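Local coordinates for protein diaminopimelate decarboxylase (Psychromonas ingrahamii, PDB 4XG1) that probably catalyses the pyridoxal phosphate-dependent decarboxylation of meso-diaminopimelate to L-lysine, the last step of lysine biosynthesis, at residues I147-I155 / F172-Y183; F211-I222 / H234-G242. One frame throughout, in Å; residues are numbered along the deposited sequence.

How the contacts relate
Both contacts are buried and belong to the same parallel barrel sheet. Contact 1 comes first along the chain and contact 2 follows it. Contact 1 pairs two neighbouring strands and adds the start of the next helix, so backbone hydrogen bonds and polar side chains share the work with isoleucines. Contact 2 lays a helix against a strand further round the barrel. It has no hydrogen bond between its segments and rests on leucine packing, with a glycine loop reaching the phosphate of LLP. The two meet where Asn154 OD1 lies 2.8 Å from Lys217 NZ, a probable hydrogen bond, and where Ile155 packs on Ala214 and Glu213.

Contact 1: residues I147-I155 / F172-Y183; sequences ISIRINPNI and FGIEIEQALDVY
Ile174 N donates to Arg150 O, Asn152 N to Ile174 O and Ile176 N to Asn152 O. These three backbone bonds pair 147-155 with 172-183 as parallel strands. A side-chain bond extends the pairing: Asn152 ND2 reaches Phe172 O at 2.7 Å, nearly straight at 167°, with Phe172 O in the plane of the Asn152 amide. With CG beside its own backbone N (chi1 -54°), the Asn152 amide also lies close against Gly173, where a CB would clash with OD1.

Arg150 runs out extended, and its guanidinium turns one face to Phe172. Phe172 CB sits over the centre of the guanidinium, 3.4 Å above its plane, and the guanidinium and the Phe172 ring are turned 19° apart. Glu126 forms a salt bridge with Arg150 NH1, and His200 O accepts from NH2. A leucine at Arg150 would lose both polar links and would probably leave the Glu126 carboxylate without its charged mate.

The apolar contacts lie towards the helix. Ile149 CG1 stands over one face of the Tyr183 ring, 3.5 Å from its centroid, a CH-pi contact. Ile149 CG2 meets Ile174 CG1 at 3.6 Å. Ile151 CD1 touches Ala179 CB at 3.9 Å and also reaches the edge of the Tyr183 ring. Ile151 CG2 meets Ile176 CD1, the two side chains crossing at about a right angle.

This is the strand pairing of a beta-alpha-beta unit, strand 145-152, helix 161-169 and strand 174-175, in the TIM barrel that carries the cofactor site.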
# COMPACT_ATOMS: atom_id res chain seq x y z
N ILE B 147 21.74 20.90 -9.83
CA ILE B 147 21.73 19.43 -9.88
C ILE B 147 22.89 18.77 -9.18
O ILE B 147 24.00 19.31 -9.18
CB ILE B 147 21.67 18.92 -11.31
CG1 ILE B 147 22.99 19.15 -12.04
CG2 ILE B 147 20.53 19.52 -12.09
CD1 ILE B 147 23.82 17.89 -12.17
N SER B 148 22.61 17.66 -8.51
CA SER B 148 23.62 16.69 -8.14
C SER B 148 23.35 15.44 -8.93
O SER B 148 22.30 15.28 -9.55
CB SER B 148 23.59 16.32 -6.68
OG SER B 148 23.44 17.44 -5.86
N ILE B 149 24.32 14.54 -8.91
CA ILE B 149 24.12 13.23 -9.46
C ILE B 149 24.10 12.31 -8.29
O ILE B 149 24.93 12.41 -7.39
CB ILE B 149 25.24 12.81 -10.39
CG1 ILE B 149 25.53 13.90 -11.45
CG2 ILE B 149 24.90 11.48 -11.09
CD1 ILE B 149 24.50 13.98 -12.53
N ARG B 150 23.12 11.41 -8.29
CA ARG B 150 23.10 10.32 -7.32
C ARG B 150 24.10 9.24 -7.78
O ARG B 150 23.94 8.62 -8.86
CB ARG B 150 21.71 9.71 -7.17
CG ARG B 150 21.63 8.71 -6.03
CD ARG B 150 20.25 8.06 -5.96
NE ARG B 150 20.20 7.06 -4.93
CZ ARG B 150 19.11 6.45 -4.53
NH1 ARG B 150 17.94 6.75 -5.04
NH2 ARG B 150 19.20 5.52 -3.59
N ILE B 151 25.11 9.03 -6.95
CA ILE B 151 26.20 8.18 -7.26
C ILE B 151 26.16 6.95 -6.39
O ILE B 151 25.79 7.01 -5.22
CB ILE B 151 27.54 8.90 -6.96
CG1 ILE B 151 27.71 10.09 -7.87
CG2 ILE B 151 28.73 7.94 -7.10
CD1 ILE B 151 27.61 9.74 -9.34
N ASN B 152 26.47 5.84 -7.02
CA ASN B 152 26.60 4.58 -6.34
C ASN B 152 28.07 4.28 -6.16
O ASN B 152 28.73 3.76 -7.07
CB ASN B 152 25.91 3.47 -7.15
CG ASN B 152 24.46 3.79 -7.47
OD1 ASN B 152 23.86 4.62 -6.82
ND2 ASN B 152 23.91 3.12 -8.47
N PRO B 153 28.57 4.55 -4.95
CA PRO B 153 29.94 4.14 -4.69
C PRO B 153 30.18 2.65 -4.74
O PRO B 153 29.27 1.84 -4.58
CB PRO B 153 30.21 4.67 -3.29
CG PRO B 153 28.90 5.15 -2.73
CD PRO B 153 27.82 4.83 -3.71
N ASN B 154 31.44 2.31 -4.85
CA ASN B 154 31.89 0.97 -5.00
C ASN B 154 32.22 0.61 -3.59
O ASN B 154 33.38 0.59 -3.17
CB ASN B 154 33.16 0.94 -5.87
CG ASN B 154 34.20 2.01 -5.47
OD1 ASN B 154 35.17 1.67 -4.80
ND2 ASN B 154 34.00 3.30 -5.86
N ILE B 155 31.17 0.38 -2.81
CA ILE B 155 31.32 -0.17 -1.47
C ILE B 155 31.89 -1.60 -1.61
O ILE B 155 31.51 -2.36 -2.51
CB ILE B 155 29.96 -0.17 -0.77
CG1 ILE B 155 29.46 1.29 -0.59
CG2 ILE B 155 29.97 -0.98 0.54
CD1 ILE B 155 30.48 2.32 -0.09
N PHE B 172 18.40 2.55 -8.87
CA PHE B 172 18.90 3.86 -8.43
C PHE B 172 20.33 4.20 -8.85
O PHE B 172 21.23 3.36 -8.83
CB PHE B 172 18.78 3.99 -6.91
CG PHE B 172 17.41 3.73 -6.40
CD1 PHE B 172 16.36 4.54 -6.79
CD2 PHE B 172 17.15 2.63 -5.61
CE1 PHE B 172 15.07 4.28 -6.35
CE2 PHE B 172 15.86 2.35 -5.19
CZ PHE B 172 14.81 3.18 -5.58
N GLY B 173 20.52 5.45 -9.21
CA GLY B 173 21.84 6.05 -9.24
C GLY B 173 22.67 5.77 -10.45
O GLY B 173 22.28 5.02 -11.31
N ILE B 174 23.81 6.43 -10.49
CA ILE B 174 24.81 6.21 -11.51
C ILE B 174 25.99 5.57 -10.84
O ILE B 174 26.44 5.99 -9.75
CB ILE B 174 25.26 7.53 -12.12
CG1 ILE B 174 24.07 8.32 -12.68
CG2 ILE B 174 26.33 7.29 -13.19
CD1 ILE B 174 23.42 7.69 -13.88
N GLU B 175 26.48 4.51 -11.45
CA GLU B 175 27.64 3.82 -10.92
C GLU B 175 28.87 4.74 -10.99
O GLU B 175 29.08 5.46 -11.95
CB GLU B 175 27.82 2.44 -11.57
CG GLU B 175 28.14 2.48 -13.04
CD GLU B 175 28.56 1.12 -13.57
OE1 GLU B 175 28.22 0.11 -12.93
OE2 GLU B 175 29.26 1.07 -14.61
N ILE B 176 29.64 4.73 -9.91
CA ILE B 176 30.81 5.61 -9.77
C ILE B 176 31.78 5.54 -10.95
O ILE B 176 32.40 6.53 -11.31
CB ILE B 176 31.55 5.34 -8.45
CG1 ILE B 176 32.52 6.48 -8.13
CG2 ILE B 176 32.25 4.00 -8.51
CD1 ILE B 176 32.47 6.94 -6.68
N GLU B 177 31.89 4.38 -11.57
CA GLU B 177 32.76 4.19 -12.73
C GLU B 177 32.41 5.14 -13.86
O GLU B 177 33.22 5.40 -14.72
CB GLU B 177 32.71 2.73 -13.23
CG GLU B 177 33.40 1.72 -12.32
CD GLU B 177 32.52 1.28 -11.10
OE1 GLU B 177 33.06 1.07 -9.96
OE2 GLU B 177 31.26 1.14 -11.26
N GLN B 178 31.18 5.63 -13.88
CA GLN B 178 30.76 6.52 -14.93
C GLN B 178 30.48 7.90 -14.41
O GLN B 178 29.93 8.72 -15.14
CB GLN B 178 29.51 6.01 -15.62
CG GLN B 178 29.59 4.57 -16.09
CD GLN B 178 28.25 4.11 -16.55
OE1 GLN B 178 27.51 4.85 -17.19
NE2 GLN B 178 27.91 2.86 -16.22
N ALA B 179 30.86 8.18 -13.17
CA ALA B 179 30.52 9.46 -12.56
C ALA B 179 31.00 10.63 -13.41
O ALA B 179 30.20 11.44 -13.89
CB ALA B 179 31.09 9.55 -11.14
N LEU B 180 32.30 10.66 -13.66
CA LEU B 180 32.95 11.77 -14.38
C LEU B 180 32.32 11.95 -15.74
O LEU B 180 32.04 13.06 -16.16
CB LEU B 180 34.43 11.51 -14.53
CG LEU B 180 35.18 11.31 -13.20
CD1 LEU B 180 36.51 10.56 -13.36
CD2 LEU B 180 35.38 12.66 -12.54
N ASP B 181 32.05 10.85 -16.41
CA ASP B 181 31.48 10.94 -17.71
C ASP B 181 30.15 11.67 -17.69
O ASP B 181 29.87 12.46 -18.59
CB ASP B 181 31.33 9.55 -18.32
CG ASP B 181 32.66 8.84 -18.44
OD1 ASP B 181 33.31 8.61 -17.39
OD2 ASP B 181 33.04 8.52 -19.58
N VAL B 182 29.30 11.41 -16.70
CA VAL B 182 27.98 12.02 -16.71
C VAL B 182 28.07 13.42 -16.11
O VAL B 182 27.35 14.32 -16.52
CB VAL B 182 26.85 11.18 -16.03
CG1 VAL B 182 26.68 9.81 -16.69
CG2 VAL B 182 27.08 11.02 -14.55
N TYR B 183 28.93 13.59 -15.12
CA TYR B 183 29.16 14.90 -14.58
C TYR B 183 29.63 15.81 -15.68
O TYR B 183 29.35 17.01 -15.67
CB TYR B 183 30.15 14.86 -13.44
CG TYR B 183 29.45 14.93 -12.13
CD1 TYR B 183 28.96 16.12 -11.65
CD2 TYR B 183 29.25 13.78 -11.35
CE1 TYR B 183 28.32 16.19 -10.42
CE2 TYR B 183 28.59 13.84 -10.13
CZ TYR B 183 28.13 15.05 -9.67
OH TYR B 183 27.51 15.14 -8.45

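Contact 2: residues F211-I222 / H234-G242; sequences FIEALDKLLILI and HLDLGGGLG. With LLP ((2S)-2-amino-6-[[3-hydroxy-2-methyl-5-(phosphonooxymethyl)pyridin-4-yl]methylideneamino]hexanoic acid), chain T.
Leu235 is gripped by four side chains of helix 211-222. Its CD2 meets Leu215 CD1 at 3.4 Å and also touches Leu219. Its CD1 lies 4.0 Å from Leu218 CD1 and 4.1 Å from Ile222 CD1. The side chain leaves toward the helix, and CG anti to the backbone N (chi1 176°) lets its two methyls meet different residues. Leu237 continues the apolar seam, with CD2 at 4.2 Å from Leu218 CD1 as the two side chains lie alongside, running opposite ways.

Phe211 packs on backbone instead. Its ring edge faces the glycine loop, with CZ 3.7 Å from Gly240 C and Gly240 O near the ring plane.

Polar bonds shape the glycine loop and tie it to the cofactor phosphate; Gly239 and Gly240 line the LLP pocket. Gly238 N donates to Asp236 OD1, an Asx turn. Gly240 N donates to LLP OP3 at 2.9 Å and 166°. A CB on Gly239 would clash with that oxygen.

Helix 209-227 and strand 234-236 belong to one beta-alpha-beta unit, in which the helix packs outside the barrel. Strand 234-236 is hydrogen-bonded between strands 192-198 and 270-273. Helix 253-262 adds Ile260 against Leu215 and Leu237, while Tyr256 meets the Phe211 ring edge-to-face.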
# COMPACT_ATOMS: atom_id res chain seq x y z
N PHE B 211 28.44 3.94 5.76
CA PHE B 211 28.23 5.36 5.50
C PHE B 211 29.59 6.04 5.27
O PHE B 211 29.81 6.74 4.29
CB PHE B 211 27.50 6.00 6.69
CG PHE B 211 26.10 5.49 6.87
CD1 PHE B 211 25.10 5.87 5.97
CD2 PHE B 211 25.77 4.63 7.91
CE1 PHE B 211 23.78 5.41 6.11
CE2 PHE B 211 24.47 4.17 8.05
CZ PHE B 211 23.47 4.54 7.15
N ILE B 212 30.53 5.70 6.13
CA ILE B 212 31.88 6.23 6.02
C ILE B 212 32.51 5.77 4.74
O ILE B 212 33.06 6.54 3.96
CB ILE B 212 32.75 5.74 7.18
CG1 ILE B 212 32.19 6.18 8.53
CG2 ILE B 212 34.15 6.30 7.03
CD1 ILE B 212 31.99 7.68 8.68
N GLU B 213 32.44 4.47 4.51
CA GLU B 213 32.95 3.94 3.26
C GLU B 213 32.44 4.72 2.07
O GLU B 213 33.20 5.05 1.18
CB GLU B 213 32.65 2.46 3.13
CG GLU B 213 33.48 1.87 2.00
CD GLU B 213 33.66 0.36 2.04
OE1 GLU B 213 33.23 -0.34 3.01
OE2 GLU B 213 34.26 -0.15 1.07
N ALA B 214 31.16 5.02 2.08
CA ALA B 214 30.53 5.78 1.00
C ALA B 214 31.06 7.21 0.91
O ALA B 214 31.35 7.72 -0.18
CB ALA B 214 29.02 5.80 1.20
N LEU B 215 31.15 7.85 2.06
CA LEU B 215 31.73 9.18 2.12
C LEU B 215 33.13 9.25 1.48
O LEU B 215 33.37 10.00 0.50
CB LEU B 215 31.77 9.65 3.56
CG LEU B 215 32.48 10.96 3.85
CD1 LEU B 215 31.96 12.03 2.91
CD2 LEU B 215 32.25 11.33 5.28
N ASP B 216 34.05 8.43 2.00
CA ASP B 216 35.41 8.33 1.45
C ASP B 216 35.41 8.34 -0.07
O ASP B 216 36.08 9.16 -0.68
CB ASP B 216 36.11 7.08 1.98
CG ASP B 216 36.46 7.17 3.48
OD1 ASP B 216 36.33 8.28 4.05
OD2 ASP B 216 36.84 6.14 4.10
N LYS B 217 34.65 7.46 -0.69
CA LYS B 217 34.72 7.32 -2.15
C LYS B 217 34.12 8.46 -2.87
O LYS B 217 34.46 8.71 -4.02
CB LYS B 217 34.02 6.06 -2.60
CG LYS B 217 34.40 4.94 -1.64
CD LYS B 217 35.27 3.95 -2.33
CE LYS B 217 35.27 2.71 -1.49
NZ LYS B 217 36.02 1.63 -2.16
N LEU B 218 33.20 9.14 -2.21
CA LEU B 218 32.62 10.33 -2.81
C LEU B 218 33.55 11.56 -2.68
O LEU B 218 33.59 12.38 -3.60
CB LEU B 218 31.23 10.63 -2.19
CG LEU B 218 30.15 9.57 -2.42
CD1 LEU B 218 28.91 9.89 -1.59
CD2 LEU B 218 29.77 9.39 -3.87
N LEU B 219 34.31 11.64 -1.59
CA LEU B 219 35.33 12.69 -1.45
C LEU B 219 36.41 12.55 -2.50
O LEU B 219 36.72 13.50 -3.22
CB LEU B 219 35.95 12.68 -0.07
CG LEU B 219 34.97 13.01 1.05
CD1 LEU B 219 35.62 12.89 2.42
CD2 LEU B 219 34.39 14.40 0.86
N ILE B 220 36.92 11.34 -2.65
CA ILE B 220 37.82 11.01 -3.75
C ILE B 220 37.24 11.52 -5.04
O ILE B 220 37.95 12.17 -5.84
CB ILE B 220 38.06 9.48 -3.83
CG1 ILE B 220 38.98 9.04 -2.71
CG2 ILE B 220 38.65 9.07 -5.18
CD1 ILE B 220 38.89 7.55 -2.42
N LEU B 221 35.98 11.21 -5.29
CA LEU B 221 35.34 11.63 -6.56
C LEU B 221 35.24 13.15 -6.67
O LEU B 221 35.34 13.70 -7.77
CB LEU B 221 33.92 11.04 -6.69
CG LEU B 221 33.03 11.63 -7.79
CD1 LEU B 221 33.62 11.39 -9.16
CD2 LEU B 221 31.61 11.06 -7.75
N ILE B 222 34.97 13.81 -5.54
CA ILE B 222 34.84 15.25 -5.57
C ILE B 222 36.15 15.87 -6.01
O ILE B 222 36.17 16.70 -6.95
CB ILE B 222 34.47 15.78 -4.19
CG1 ILE B 222 32.96 15.58 -3.97
CG2 ILE B 222 34.86 17.26 -4.08
CD1 ILE B 222 32.53 15.73 -2.53
N HIS B 234 28.03 21.19 -2.43
CA HIS B 234 27.53 20.32 -1.33
C HIS B 234 27.60 18.83 -1.66
O HIS B 234 27.64 18.42 -2.83
CB HIS B 234 26.09 20.70 -0.93
CG HIS B 234 25.08 20.45 -2.01
ND1 HIS B 234 24.52 19.21 -2.24
CD2 HIS B 234 24.54 21.29 -2.93
CE1 HIS B 234 23.70 19.29 -3.27
NE2 HIS B 234 23.68 20.54 -3.70
N LEU B 235 27.61 18.05 -0.59
CA LEU B 235 27.60 16.61 -0.65
C LEU B 235 26.43 16.09 0.16
O LEU B 235 26.34 16.33 1.38
CB LEU B 235 28.87 16.05 -0.03
CG LEU B 235 28.94 14.52 0.06
CD1 LEU B 235 29.05 13.90 -1.31
CD2 LEU B 235 30.12 14.14 0.93
N ASP B 236 25.53 15.38 -0.52
CA ASP B 236 24.31 14.85 0.08
C ASP B 236 24.49 13.34 0.36
O ASP B 236 24.67 12.54 -0.56
CB ASP B 236 23.14 15.10 -0.89
CG ASP B 236 21.77 14.72 -0.30
OD1 ASP B 236 21.65 13.78 0.50
OD2 ASP B 236 20.78 15.33 -0.74
N LEU B 237 24.46 12.98 1.61
CA LEU B 237 24.68 11.60 2.03
C LEU B 237 23.43 10.74 2.24
O LEU B 237 23.50 9.64 2.79
CB LEU B 237 25.50 11.62 3.31
CG LEU B 237 26.88 12.21 3.09
CD1 LEU B 237 27.61 12.37 4.41
CD2 LEU B 237 27.69 11.33 2.12
N GLY B 238 22.28 11.22 1.79
CA GLY B 238 21.05 10.48 1.85
C GLY B 238 20.64 10.21 3.27
O GLY B 238 21.05 10.92 4.20
N GLY B 239 19.76 9.22 3.43
CA GLY B 239 19.30 8.77 4.74
C GLY B 239 19.84 7.37 4.94
O GLY B 239 20.93 7.07 4.45
N GLY B 240 19.07 6.54 5.62
CA GLY B 240 19.39 5.14 5.74
C GLY B 240 19.76 4.69 7.14
O GLY B 240 19.90 3.50 7.40
N LEU B 241 19.94 5.62 8.04
CA LEU B 241 20.31 5.26 9.38
C LEU B 241 19.12 4.52 10.03
O LEU B 241 17.97 5.03 10.03
CB LEU B 241 20.70 6.49 10.21
CG LEU B 241 21.07 6.22 11.67
CD1 LEU B 241 22.30 5.32 11.78
CD2 LEU B 241 21.32 7.52 12.42
N GLY B 242 19.41 3.35 10.58
CA GLY B 242 18.38 2.49 11.09
C GLY B 242 17.92 2.81 12.50
O GLY B 242 18.46 3.72 13.13
N1 LLP T . 16.69 9.59 0.58
C2 LLP T . 16.36 8.82 -0.46
C2' LLP T . 16.84 9.19 -1.84
C3 LLP T . 15.51 7.64 -0.20
O3 LLP T . 15.17 6.81 -1.21
C4 LLP T . 15.08 7.34 1.17
C4' LLP T . 14.25 6.15 1.54
C5 LLP T . 15.51 8.28 2.23
C6 LLP T . 16.28 9.37 1.86
C5' LLP T . 15.13 8.10 3.68
OP4 LLP T . 15.57 6.92 4.21
P LLP T . 15.37 6.52 5.75
OP1 LLP T . 13.90 6.81 6.02
OP2 LLP T . 15.87 5.06 5.92
OP3 LLP T . 16.40 7.31 6.59
N LLP T . 8.98 1.51 2.90
CA LLP T . 10.29 1.05 3.53
CB LLP T . 11.28 2.20 3.64
CG LLP T . 12.30 2.31 2.52
CD LLP T . 12.41 3.71 1.97
CE LLP T . 13.60 3.82 1.00
NZ LLP T . 13.99 5.16 0.52
C LLP T . 10.00 0.59 4.94
O LLP T . 8.90 0.70 5.44
OXT LLP T . 10.86 0.09 5.65